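Local coordinates for exopolysaccharide biosynthesis protein (PDB 6TGF) that modifies the glycan biofilm of Pantoea stewartii, probably as a hydrolase, with a bacteriophage tailspike-like parallel beta-helix fold, at residues R349-G360 with L373-D384; A390-W400 with H423-R434. All blocks are in the same frame, centred on the assembly; numbering follows the deposited sequence.

Contact 1 of 2, residues R349-G360 with L373-D384; sequences RNTCPGGQFFRG and LSLLDTLDCKID. With EDO (1,2-ethanediol), chain L.
Gln356 OE1 takes a nearly straight hydrogen bond from Leu376 N across the contact, 3.0 Å away, although this donor stands 55° out of the amide's carbonyl plane. Gln356 NE2 gives two bonds back into its own segment, one to Asn350 O at 2.9 Å and one to Cys352 O at 2.8 Å; the first of these acceptors lies in the amide plane. CG sits anti to the carbonyl carbon (chi1 -80°) and the chain runs extended from there, which carries the amide into the turn between strands 346-350 and 356-366. Three bonds thus fix the rotation of this buried group.

Beyond Gln356 the backbones pair in parallel. Its carbonyl O receives Leu379 N, and a beta bulge shifts the register by one before Phe357 meets Asp380. Phe358 N then bonds to Asp380 O, and Phe358 O accepts Lys382 N.

On the buried side, the Phe358 ring carries Leu375 CD1 over one face and Ile383 CG1 at its edge. Cys381 SG comes in obliquely, 3.8 Å from Phe358 CD1, while Leu373 CD2 reaches Phe358 CZ at 3.8 Å. Val327 and Ile329 of strand 327-330, on the coil before, add to this packing. On the outer side, Leu379 CB lies over a face of the Phe357 ring in a CH-pi contact, 4.3 Å from the centroid. Trp326 stacks on the same ring, and Tyr304 of a second subunit packs against it. EDO O2 of an ethanediol, probably from the crystallisation liquor, donates to Leu379 O (2.8 Å).

Two neighbouring coils of the parallel beta-helix meet here: apolar packing round Phe358 fills the interior, a buried amide ties the corner turn to the next coil, and Phe357 faces the subunit interface.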
loop_
_atom_site.group_PDB
_atom_site.type_symbol
_atom_site.label_atom_id
_atom_site.label_comp_id
_atom_site.label_asym_id
_atom_site.label_seq_id
_atom_site.Cartn_x
_atom_site.Cartn_y
_atom_site.Cartn_z
ATOM N N ARG B 349 -10.365 16.855 17.227
ATOM C CA ARG B 349 -9.080 17.092 17.936
ATOM C C ARG B 349 -8.913 16.022 19.019
ATOM O O ARG B 349 -9.862 15.826 19.802
ATOM C CB ARG B 349 -9.029 18.483 18.574
ATOM C CG ARG B 349 -7.860 18.660 19.533
ATOM C CD ARG B 349 -7.551 20.105 19.863
ATOM N NE ARG B 349 -8.654 20.775 20.537
ATOM C CZ ARG B 349 -8.679 22.069 20.846
ATOM N NH1 ARG B 349 -7.657 22.851 20.532
ATOM N NH2 ARG B 349 -9.733 22.581 21.456
ATOM N N ASN B 350 -7.746 15.373 19.058
ATOM C CA ASN B 350 -7.340 14.426 20.128
ATOM C C ASN B 350 -6.311 15.134 21.017
ATOM O O ASN B 350 -5.279 15.575 20.476
ATOM C CB ASN B 350 -6.803 13.117 19.541
ATOM C CG ASN B 350 -6.679 12.003 20.560
ATOM O OD1 ASN B 350 -7.131 12.131 21.697
ATOM N ND2 ASN B 350 -6.068 10.900 20.160
ATOM N N THR B 351 -6.593 15.253 22.319
ATOM C CA THR B 351 -5.762 15.997 23.307
ATOM C C THR B 351 -5.130 15.039 24.327
ATOM O O THR B 351 -4.489 15.542 25.273
ATOM C CB THR B 351 -6.586 17.083 24.014
ATOM O OG1 THR B 351 -7.819 16.513 24.451
ATOM C CG2 THR B 351 -6.865 18.272 23.124
ATOM N N CYS B 352 -5.285 13.723 24.144
ATOM C CA CYS B 352 -4.665 12.679 25.004
ATOM C C CYS B 352 -3.146 12.804 24.937
ATOM O O CYS B 352 -2.560 12.620 23.873
ATOM C CB CYS B 352 -5.079 11.277 24.576
ATOM S SG CYS B 352 -4.312 9.968 25.567
ATOM N N PRO B 353 -2.462 13.130 26.058
ATOM C CA PRO B 353 -1.004 13.235 26.072
ATOM C C PRO B 353 -0.326 11.886 26.354
ATOM O O PRO B 353 -0.992 10.981 26.828
ATOM C CB PRO B 353 -0.774 14.216 27.227
ATOM C CG PRO B 353 -1.857 13.847 28.223
ATOM C CD PRO B 353 -3.044 13.416 27.381
ATOM N N GLY B 354 0.974 11.793 26.061
ATOM C CA GLY B 354 1.797 10.595 26.313
ATOM C C GLY B 354 1.538 9.502 25.292
ATOM O O GLY B 354 1.461 8.326 25.698
ATOM N N GLY B 355 1.397 9.873 24.015
ATOM C CA GLY B 355 1.304 8.934 22.880
ATOM C C GLY B 355 -0.105 8.839 22.324
ATOM O O GLY B 355 -1.018 8.479 23.090
ATOM N N GLN B 356 -0.267 9.143 21.032
ATOM C CA GLN B 356 -1.539 8.993 20.274
ATOM C C GLN B 356 -1.300 8.107 19.048
ATOM O O GLN B 356 -0.286 8.316 18.351
ATOM C CB GLN B 356 -2.081 10.355 19.838
ATOM C CG GLN B 356 -2.827 11.095 20.940
ATOM C CD GLN B 356 -3.373 12.424 20.479
ATOM O OE1 GLN B 356 -3.454 12.708 19.285
ATOM N NE2 GLN B 356 -3.755 13.255 21.433
ATOM N N PHE B 357 -2.201 7.148 18.819
ATOM C CA PHE B 357 -2.313 6.337 17.580
ATOM C C PHE B 357 -3.534 6.835 16.802
ATOM O O PHE B 357 -4.574 7.094 17.441
ATOM C CB PHE B 357 -2.434 4.849 17.917
ATOM C CG PHE B 357 -1.196 4.227 18.514
ATOM C CD1 PHE B 357 -0.205 3.704 17.700
ATOM C CD2 PHE B 357 -1.026 4.148 19.886
ATOM C CE1 PHE B 357 0.932 3.126 18.243
ATOM C CE2 PHE B 357 0.112 3.567 20.428
ATOM C CZ PHE B 357 1.089 3.059 19.605
ATOM N N PHE B 358 -3.410 6.984 15.480
ATOM C CA PHE B 358 -4.491 7.496 14.596
ATOM C C PHE B 358 -4.530 6.701 13.287
ATOM O O PHE B 358 -3.477 6.532 12.645
ATOM C CB PHE B 358 -4.304 8.989 14.320
ATOM C CG PHE B 358 -5.452 9.626 13.579
ATOM C CD1 PHE B 358 -5.459 9.685 12.196
ATOM C CD2 PHE B 358 -6.535 10.154 14.264
ATOM C CE1 PHE B 358 -6.517 10.265 11.513
ATOM C CE2 PHE B 358 -7.591 10.736 13.580
ATOM C CZ PHE B 358 -7.581 10.791 12.206
ATOM N N ARG B 359 -5.727 6.233 12.916
ATOM C CA ARG B 359 -6.038 5.630 11.594
ATOM C C ARG B 359 -7.207 6.401 10.972
ATOM O O ARG B 359 -8.278 6.461 11.603
ATOM C CB ARG B 359 -6.351 4.139 11.736
ATOM C CG ARG B 359 -5.118 3.274 11.955
ATOM C CD ARG B 359 -5.436 1.792 12.002
ATOM N NE ARG B 359 -5.920 1.293 10.723
ATOM C CZ ARG B 359 -5.152 0.997 9.674
ATOM N NH1 ARG B 359 -3.838 1.150 9.732
ATOM N NH2 ARG B 359 -5.707 0.548 8.562
ATOM N N GLY B 360 -6.980 6.987 9.792
ATOM C CA GLY B 360 -7.994 7.678 8.972
ATOM C C GLY B 360 -8.100 7.052 7.592
ATOM O O GLY B 360 -7.045 6.748 7.001
ATOM N N LEU B 373 -8.210 18.059 11.155
ATOM C CA LEU B 373 -7.678 17.040 12.101
ATOM C C LEU B 373 -6.524 17.648 12.903
ATOM O O LEU B 373 -5.604 18.210 12.277
ATOM C CB LEU B 373 -7.209 15.809 11.317
ATOM C CG LEU B 373 -8.312 14.935 10.720
ATOM C CD1 LEU B 373 -7.723 13.886 9.788
ATOM C CD2 LEU B 373 -9.140 14.270 11.811
ATOM N N SER B 374 -6.581 17.531 14.234
ATOM C CA SER B 374 -5.553 18.020 15.190
ATOM C C SER B 374 -5.107 16.865 16.097
ATOM O O SER B 374 -5.948 16.376 16.876
ATOM C CB SER B 374 -6.079 19.181 15.994
ATOM O OG SER B 374 -5.096 19.655 16.903
ATOM N N LEU B 375 -3.839 16.451 15.987
ATOM C CA LEU B 375 -3.248 15.313 16.743
ATOM C C LEU B 375 -2.111 15.824 17.638
ATOM O O LEU B 375 -1.516 16.866 17.306
ATOM C CB LEU B 375 -2.744 14.260 15.749
ATOM C CG LEU B 375 -3.758 13.791 14.706
ATOM C CD1 LEU B 375 -3.132 12.776 13.764
ATOM C CD2 LEU B 375 -5.001 13.208 15.362
ATOM N N LEU B 376 -1.824 15.106 18.727
ATOM C CA LEU B 376 -0.808 15.487 19.745
ATOM C C LEU B 376 0.054 14.269 20.103
ATOM O O LEU B 376 -0.517 13.187 20.322
ATOM C CB LEU B 376 -1.532 16.037 20.978
ATOM C CG LEU B 376 -0.637 16.636 22.062
ATOM C CD1 LEU B 376 0.126 17.846 21.545
ATOM C CD2 LEU B 376 -1.459 17.009 23.286
ATOM N N ASP B 377 1.377 14.453 20.160
ATOM C CA ASP B 377 2.367 13.416 20.562
ATOM C C ASP B 377 2.074 12.117 19.801
ATOM O O ASP B 377 1.962 11.054 20.447
ATOM C CB ASP B 377 2.341 13.198 22.076
ATOM C CG ASP B 377 2.694 14.433 22.886
ATOM O OD1 ASP B 377 3.440 15.287 22.367
ATOM O OD2 ASP B 377 2.219 14.527 24.033
ATOM N N THR B 378 1.953 12.209 18.475
ATOM C CA THR B 378 1.617 11.077 17.572
ATOM C C THR B 378 2.741 10.035 17.621
ATOM O O THR B 378 3.914 10.424 17.457
ATOM C CB THR B 378 1.368 11.574 16.143
ATOM O OG1 THR B 378 0.269 12.484 16.184
ATOM C CG2 THR B 378 1.071 10.453 15.174
ATOM N N LEU B 379 2.383 8.766 17.841
ATOM C CA LEU B 379 3.311 7.604 17.803
ATOM C C LEU B 379 3.178 6.875 16.462
ATOM O O LEU B 379 4.168 6.253 16.036
ATOM C CB LEU B 379 2.992 6.666 18.970
ATOM C CG LEU B 379 3.379 7.180 20.354
ATOM C CD1 LEU B 379 2.910 6.218 21.433
ATOM C CD2 LEU B 379 4.880 7.401 20.459
ATOM N N ASP B 380 1.997 6.937 15.839
ATOM C CA ASP B 380 1.685 6.290 14.536
ATOM C C ASP B 380 0.397 6.909 13.982
ATOM O O ASP B 380 -0.623 6.883 14.698
ATOM C CB ASP B 380 1.564 4.772 14.696
ATOM C CG ASP B 380 1.415 4.015 13.387
ATOM O OD1 ASP B 380 2.407 3.947 12.632
ATOM O OD2 ASP B 380 0.305 3.501 13.130
ATOM N N CYS B 381 0.451 7.459 12.764
ATOM C CA CYS B 381 -0.690 8.128 12.083
ATOM C C CYS B 381 -0.772 7.656 10.628
ATOM O O CYS B 381 0.151 7.975 9.853
ATOM C CB CYS B 381 -0.545 9.643 12.138
ATOM S SG CYS B 381 -1.899 10.546 11.344
ATOM N N LYS B 382 -1.830 6.916 10.289
ATOM C CA LYS B 382 -2.142 6.468 8.906
ATOM C C LYS B 382 -3.418 7.176 8.447
ATOM O O LYS B 382 -4.482 6.914 9.036
ATOM C CB LYS B 382 -2.286 4.943 8.851
ATOM C CG LYS B 382 -1.003 4.196 8.516
ATOM C CD LYS B 382 -0.768 2.959 9.353
ATOM C CE LYS B 382 0.650 2.444 9.237
ATOM N NZ LYS B 382 1.011 1.561 10.370
ATOM N N ILE B 383 -3.297 8.060 7.453
ATOM C CA ILE B 383 -4.444 8.753 6.798
ATOM C C ILE B 383 -4.397 8.420 5.303
ATOM O O ILE B 383 -3.561 9.004 4.593
ATOM C CB ILE B 383 -4.422 10.270 7.080
ATOM C CG1 ILE B 383 -3.974 10.570 8.516
ATOM C CG2 ILE B 383 -5.783 10.879 6.769
ATOM C CD1 ILE B 383 -4.015 12.035 8.896
ATOM N N ASP B 384 -5.245 7.482 4.869
ATOM C CA ASP B 384 -5.333 6.980 3.472
ATOM C C ASP B 384 -6.647 7.466 2.849
ATOM O O ASP B 384 -7.629 7.630 3.600
ATOM C CB ASP B 384 -5.237 5.453 3.431
ATOM C CG ASP B 384 -5.202 4.877 2.025
ATOM O OD1 ASP B 384 -4.318 5.282 1.245
ATOM O OD2 ASP B 384 -6.068 4.033 1.718
HETATM C C1 EDO L . 5.360 2.518 17.761
HETATM O O1 EDO L . 4.886 2.357 16.439
HETATM C C2 EDO L . 6.488 3.476 17.859
HETATM O O2 EDO L . 6.242 4.705 17.201
#

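Contact 2 of 2, residues A390-W400 with H423-R434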
loop_
_atom_site.group_PDB
_atom_site.type_symbol
_atom_site.label_atom_id
_atom_site.label_comp_id
_atom_site.label_asym_id
_atom_site.label_seq_id
_atom_site.Cartn_x
_atom_site.Cartn_y
_atom_site.Cartn_z
ATOM N N ALA B 390 -11.599 23.381 -0.740
ATOM C CA ALA B 390 -11.948 24.776 -0.386
ATOM C C ALA B 390 -11.992 24.946 1.138
ATOM O O ALA B 390 -12.947 25.567 1.639
ATOM C CB ALA B 390 -13.263 25.142 -1.030
ATOM N N CYS B 391 -10.987 24.418 1.842
ATOM C CA CYS B 391 -10.811 24.564 3.312
ATOM C C CYS B 391 -9.867 25.739 3.587
ATOM O O CYS B 391 -8.811 25.814 2.927
ATOM C CB CYS B 391 -10.279 23.276 3.928
ATOM S SG CYS B 391 -11.348 21.846 3.624
ATOM N N THR B 392 -10.242 26.626 4.515
ATOM C CA THR B 392 -9.528 27.898 4.808
ATOM C C THR B 392 -8.606 27.730 6.022
ATOM O O THR B 392 -7.684 28.557 6.165
ATOM C CB THR B 392 -10.512 29.060 4.998
ATOM O OG1 THR B 392 -11.198 28.895 6.240
ATOM C CG2 THR B 392 -11.512 29.165 3.868
ATOM N N GLY B 393 -8.844 26.714 6.859
ATOM C CA GLY B 393 -7.984 26.372 8.010
ATOM C C GLY B 393 -6.962 25.313 7.642
ATOM O O GLY B 393 -6.862 24.980 6.442
ATOM N N ASP B 394 -6.222 24.808 8.634
ATOM C CA ASP B 394 -5.301 23.650 8.483
ATOM C C ASP B 394 -6.145 22.391 8.257
ATOM O O ASP B 394 -7.249 22.315 8.826
ATOM C CB ASP B 394 -4.394 23.481 9.706
ATOM C CG ASP B 394 -3.406 24.614 9.923
ATOM O OD1 ASP B 394 -3.245 25.443 9.006
ATOM O OD2 ASP B 394 -2.801 24.654 11.012
ATOM N N VAL B 395 -5.651 21.451 7.446
ATOM C CA VAL B 395 -6.336 20.154 7.164
ATOM C C VAL B 395 -5.741 19.086 8.096
ATOM O O VAL B 395 -6.401 18.758 9.100
ATOM C CB VAL B 395 -6.241 19.783 5.670
ATOM C CG1 VAL B 395 -6.890 18.441 5.368
ATOM C CG2 VAL B 395 -6.843 20.869 4.792
ATOM N N ILE B 396 -4.536 18.588 7.801
ATOM C CA ILE B 396 -3.817 17.584 8.642
ATOM C C ILE B 396 -2.807 18.331 9.523
ATOM O O ILE B 396 -1.772 18.782 8.990
ATOM C CB ILE B 396 -3.138 16.500 7.778
ATOM C CG1 ILE B 396 -4.051 15.987 6.659
ATOM C CG2 ILE B 396 -2.625 15.363 8.651
ATOM C CD1 ILE B 396 -5.356 15.389 7.136
ATOM N N GLN B 397 -3.110 18.460 10.818
ATOM C CA GLN B 397 -2.263 19.163 11.819
ATOM C C GLN B 397 -1.867 18.171 12.916
ATOM O O GLN B 397 -2.743 17.408 13.366
ATOM C CB GLN B 397 -3.009 20.369 12.395
ATOM C CG GLN B 397 -2.142 21.283 13.252
ATOM C CD GLN B 397 -2.082 20.862 14.700
ATOM O OE1 GLN B 397 -3.094 20.525 15.312
ATOM N NE2 GLN B 397 -0.886 20.884 15.266
ATOM N N ALA B 398 -0.593 18.183 13.316
ATOM C CA ALA B 398 -0.043 17.376 14.430
ATOM C C ALA B 398 1.030 18.189 15.165
ATOM O O ALA B 398 1.945 18.707 14.490
ATOM C CB ALA B 398 0.506 16.071 13.908
ATOM N N GLY B 399 0.904 18.298 16.491
ATOM C CA GLY B 399 1.851 19.006 17.374
ATOM C C GLY B 399 2.333 18.110 18.501
ATOM O O GLY B 399 2.074 16.892 18.442
ATOM N N TRP B 400 3.008 18.694 19.496
ATOM C CA TRP B 400 3.624 17.975 20.644
ATOM C C TRP B 400 3.437 18.791 21.928
ATOM O O TRP B 400 3.140 19.997 21.821
ATOM C CB TRP B 400 5.105 17.693 20.361
ATOM C CG TRP B 400 5.883 18.918 19.994
ATOM C CD1 TRP B 400 6.494 19.791 20.845
ATOM C CD2 TRP B 400 6.119 19.420 18.667
ATOM N NE1 TRP B 400 7.100 20.796 20.141
ATOM C CE2 TRP B 400 6.886 20.596 18.803
ATOM C CE3 TRP B 400 5.761 18.992 17.383
ATOM C CZ2 TRP B 400 7.302 21.344 17.702
ATOM C CZ3 TRP B 400 6.172 19.732 16.296
ATOM C CH2 TRP B 400 6.930 20.893 16.456
ATOM N N HIS B 423 -7.938 23.804 -3.956
ATOM C CA HIS B 423 -8.436 25.192 -3.747
ATOM C C HIS B 423 -8.519 25.539 -2.255
ATOM O O HIS B 423 -9.459 26.265 -1.875
ATOM C CB HIS B 423 -9.783 25.373 -4.464
ATOM C CG HIS B 423 -9.680 25.279 -5.949
ATOM N ND1 HIS B 423 -9.070 26.259 -6.709
ATOM C CD2 HIS B 423 -10.100 24.332 -6.817
ATOM C CE1 HIS B 423 -9.119 25.918 -7.981
ATOM N NE2 HIS B 423 -9.748 24.741 -8.073
ATOM N N CYS B 424 -7.563 25.066 -1.448
ATOM C CA CYS B 424 -7.458 25.364 0.008
ATOM C C CYS B 424 -6.642 26.646 0.204
ATOM O O CYS B 424 -5.487 26.684 -0.258
ATOM C CB CYS B 424 -6.827 24.202 0.766
ATOM S SG CYS B 424 -7.848 22.706 0.745
ATOM N N LYS B 425 -7.224 27.653 0.864
ATOM C CA LYS B 425 -6.670 29.031 0.947
ATOM C C LYS B 425 -6.823 29.590 2.366
ATOM O O LYS B 425 -7.975 29.746 2.812
ATOM C CB LYS B 425 -7.379 29.947 -0.058
ATOM C CG LYS B 425 -6.709 30.060 -1.422
ATOM C CD LYS B 425 -7.454 29.403 -2.564
ATOM C CE LYS B 425 -6.851 29.742 -3.913
ATOM N NZ LYS B 425 -7.423 28.914 -5.001
ATOM N N GLY B 426 -5.698 29.914 3.017
ATOM C CA GLY B 426 -5.653 30.621 4.313
ATOM C C GLY B 426 -5.008 29.792 5.411
ATOM O O GLY B 426 -4.742 30.360 6.487
ATOM N N GLY B 427 -4.774 28.500 5.163
ATOM C CA GLY B 427 -4.186 27.562 6.139
ATOM C C GLY B 427 -3.297 26.533 5.467
ATOM O O GLY B 427 -3.295 26.474 4.219
ATOM N N LYS B 428 -2.574 25.746 6.268
ATOM C CA LYS B 428 -1.601 24.726 5.801
ATOM C C LYS B 428 -2.336 23.402 5.578
ATOM O O LYS B 428 -2.965 22.916 6.532
ATOM C CB LYS B 428 -0.473 24.576 6.826
ATOM C CG LYS B 428 0.284 25.864 7.122
ATOM C CD LYS B 428 1.219 25.778 8.308
ATOM C CE LYS B 428 1.637 27.144 8.808
ATOM N NZ LYS B 428 2.898 27.088 9.584
ATOM N N VAL B 429 -2.263 22.847 4.364
ATOM C CA VAL B 429 -2.861 21.523 4.015
ATOM C C VAL B 429 -2.223 20.470 4.927
ATOM O O VAL B 429 -2.971 19.664 5.510
ATOM C CB VAL B 429 -2.679 21.189 2.520
ATOM C CG1 VAL B 429 -3.111 19.767 2.190
ATOM C CG2 VAL B 429 -3.415 22.183 1.632
ATOM N N LEU B 430 -0.892 20.498 5.050
ATOM C CA LEU B 430 -0.108 19.680 6.014
ATOM C C LEU B 430 0.587 20.617 7.007
ATOM O O LEU B 430 1.511 21.333 6.589
ATOM C CB LEU B 430 0.917 18.829 5.255
ATOM C CG LEU B 430 0.382 18.029 4.068
ATOM C CD1 LEU B 430 1.503 17.254 3.395
ATOM C CD2 LEU B 430 -0.732 17.085 4.496
ATOM N N ASN B 431 0.139 20.624 8.264
ATOM C CA ASN B 431 0.806 21.330 9.393
ATOM C C ASN B 431 1.493 20.267 10.258
ATOM O O ASN B 431 0.968 19.952 11.345
ATOM C CB ASN B 431 -0.189 22.199 10.170
ATOM C CG ASN B 431 0.463 23.060 11.232
ATOM O OD1 ASN B 431 1.674 23.002 11.439
ATOM N ND2 ASN B 431 -0.337 23.861 11.916
ATOM N N LEU B 432 2.620 19.734 9.778
ATOM C CA LEU B 432 3.279 18.524 10.339
ATOM C C LEU B 432 4.778 18.760 10.517
ATOM O O LEU B 432 5.593 18.053 9.928
ATOM C CB LEU B 432 3.006 17.350 9.393
ATOM C CG LEU B 432 1.538 16.963 9.221
ATOM C CD1 LEU B 432 1.376 15.936 8.114
ATOM C CD2 LEU B 432 0.952 16.435 10.520
ATOM N N PRO B 433 5.192 19.745 11.348
ATOM C CA PRO B 433 6.602 19.910 11.702
ATOM C C PRO B 433 7.119 18.756 12.576
ATOM O O PRO B 433 6.330 18.168 13.298
ATOM C CB PRO B 433 6.634 21.235 12.482
ATOM C CG PRO B 433 5.229 21.384 13.029
ATOM C CD PRO B 433 4.332 20.757 11.982
ATOM N N ARG B 434 8.420 18.460 12.477
ATOM C CA ARG B 434 9.134 17.451 13.307
ATOM C C ARG B 434 8.423 16.094 13.224
ATOM O O ARG B 434 8.154 15.502 14.288
ATOM C CB ARG B 434 9.213 17.919 14.764
ATOM C CG ARG B 434 9.966 19.224 14.969
ATOM C CD ARG B 434 10.179 19.466 16.450
ATOM N NE ARG B 434 10.839 20.730 16.739
ATOM C CZ ARG B 434 11.113 21.179 17.960
ATOM N NH1 ARG B 434 10.781 20.468 19.027
ATOM N NH2 ARG B 434 11.723 22.342 18.113
HETATM O O HOH W 1 1.825 21.548 14.120
HETATM O O HOH W 2 3.954 17.084 13.720
#
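The Trp400 ring takes Arg434 CD over one face, 3.9 Å from the centroid of the six-membered ring, and has Pro433 CB in its plane at the edge. The guanidinium of Arg434 continues over the indole: the two planes are only 6° apart, with Trp400 CZ2 3.4 Å above the guanidinium plane. Arg434 is extended from CG to NE, which lays its chain across the ring, and its NH1 bonds to Asp409 O.

Just before strand 396-399, the Asp394 carboxylate uses both oxygens. Asp394 OD1 accepts Lys428 N at 2.8 Å from the anti side; Asp394 OD2 accepts Asn431 ND2 at 2.7 Å, with the donor above the carboxylate plane and the amide turned 88° to it. Asn431 lies beside Gln397, its ND2 3.4 Å from Gln397 CG. Backbone hydrogen bonds of the parallel pair follow, Asn431 N giving to Ile396 O at 2.8 Å and Ala398 N to Asn431 O. A water bridges Ala398 O and Pro433 O.

On the interior side, Ile396 and Leu430 point the same way, side by side, and Leu432 CD2 lies against Ala398 CB. Leu416 and Trp386 also touch Ile396 and Leu430.

Successive coils are therefore joined by aliphatic packing inside, while a main-chain and a side-chain N-H hold the two oxygens of Asp394 and fix the rotation of its carboxylate.

Contact 1 closes before contact 2 opens along the chain, and their centres lie 15 Å apart near the middle of the parallel beta-helix. Strand 380-389, begun in contact 1, leads directly to strand 396-399 of contact 2. The two contacts also share a parallel sheet in which strands 346-350, 373-378, 396-399 and 430-431 are consecutive neighbours. They touch there: Ser374 OG and Gln397 OE1 are 2.7 Å apart, probably hydrogen-bonded, and Trp400 packs on Leu376 and Asp377. Contact 1 also pairs a second face, next to another subunit, whereas no other chain touches contact 2. Together they stack successive coils of the tailspike-like beta-helix.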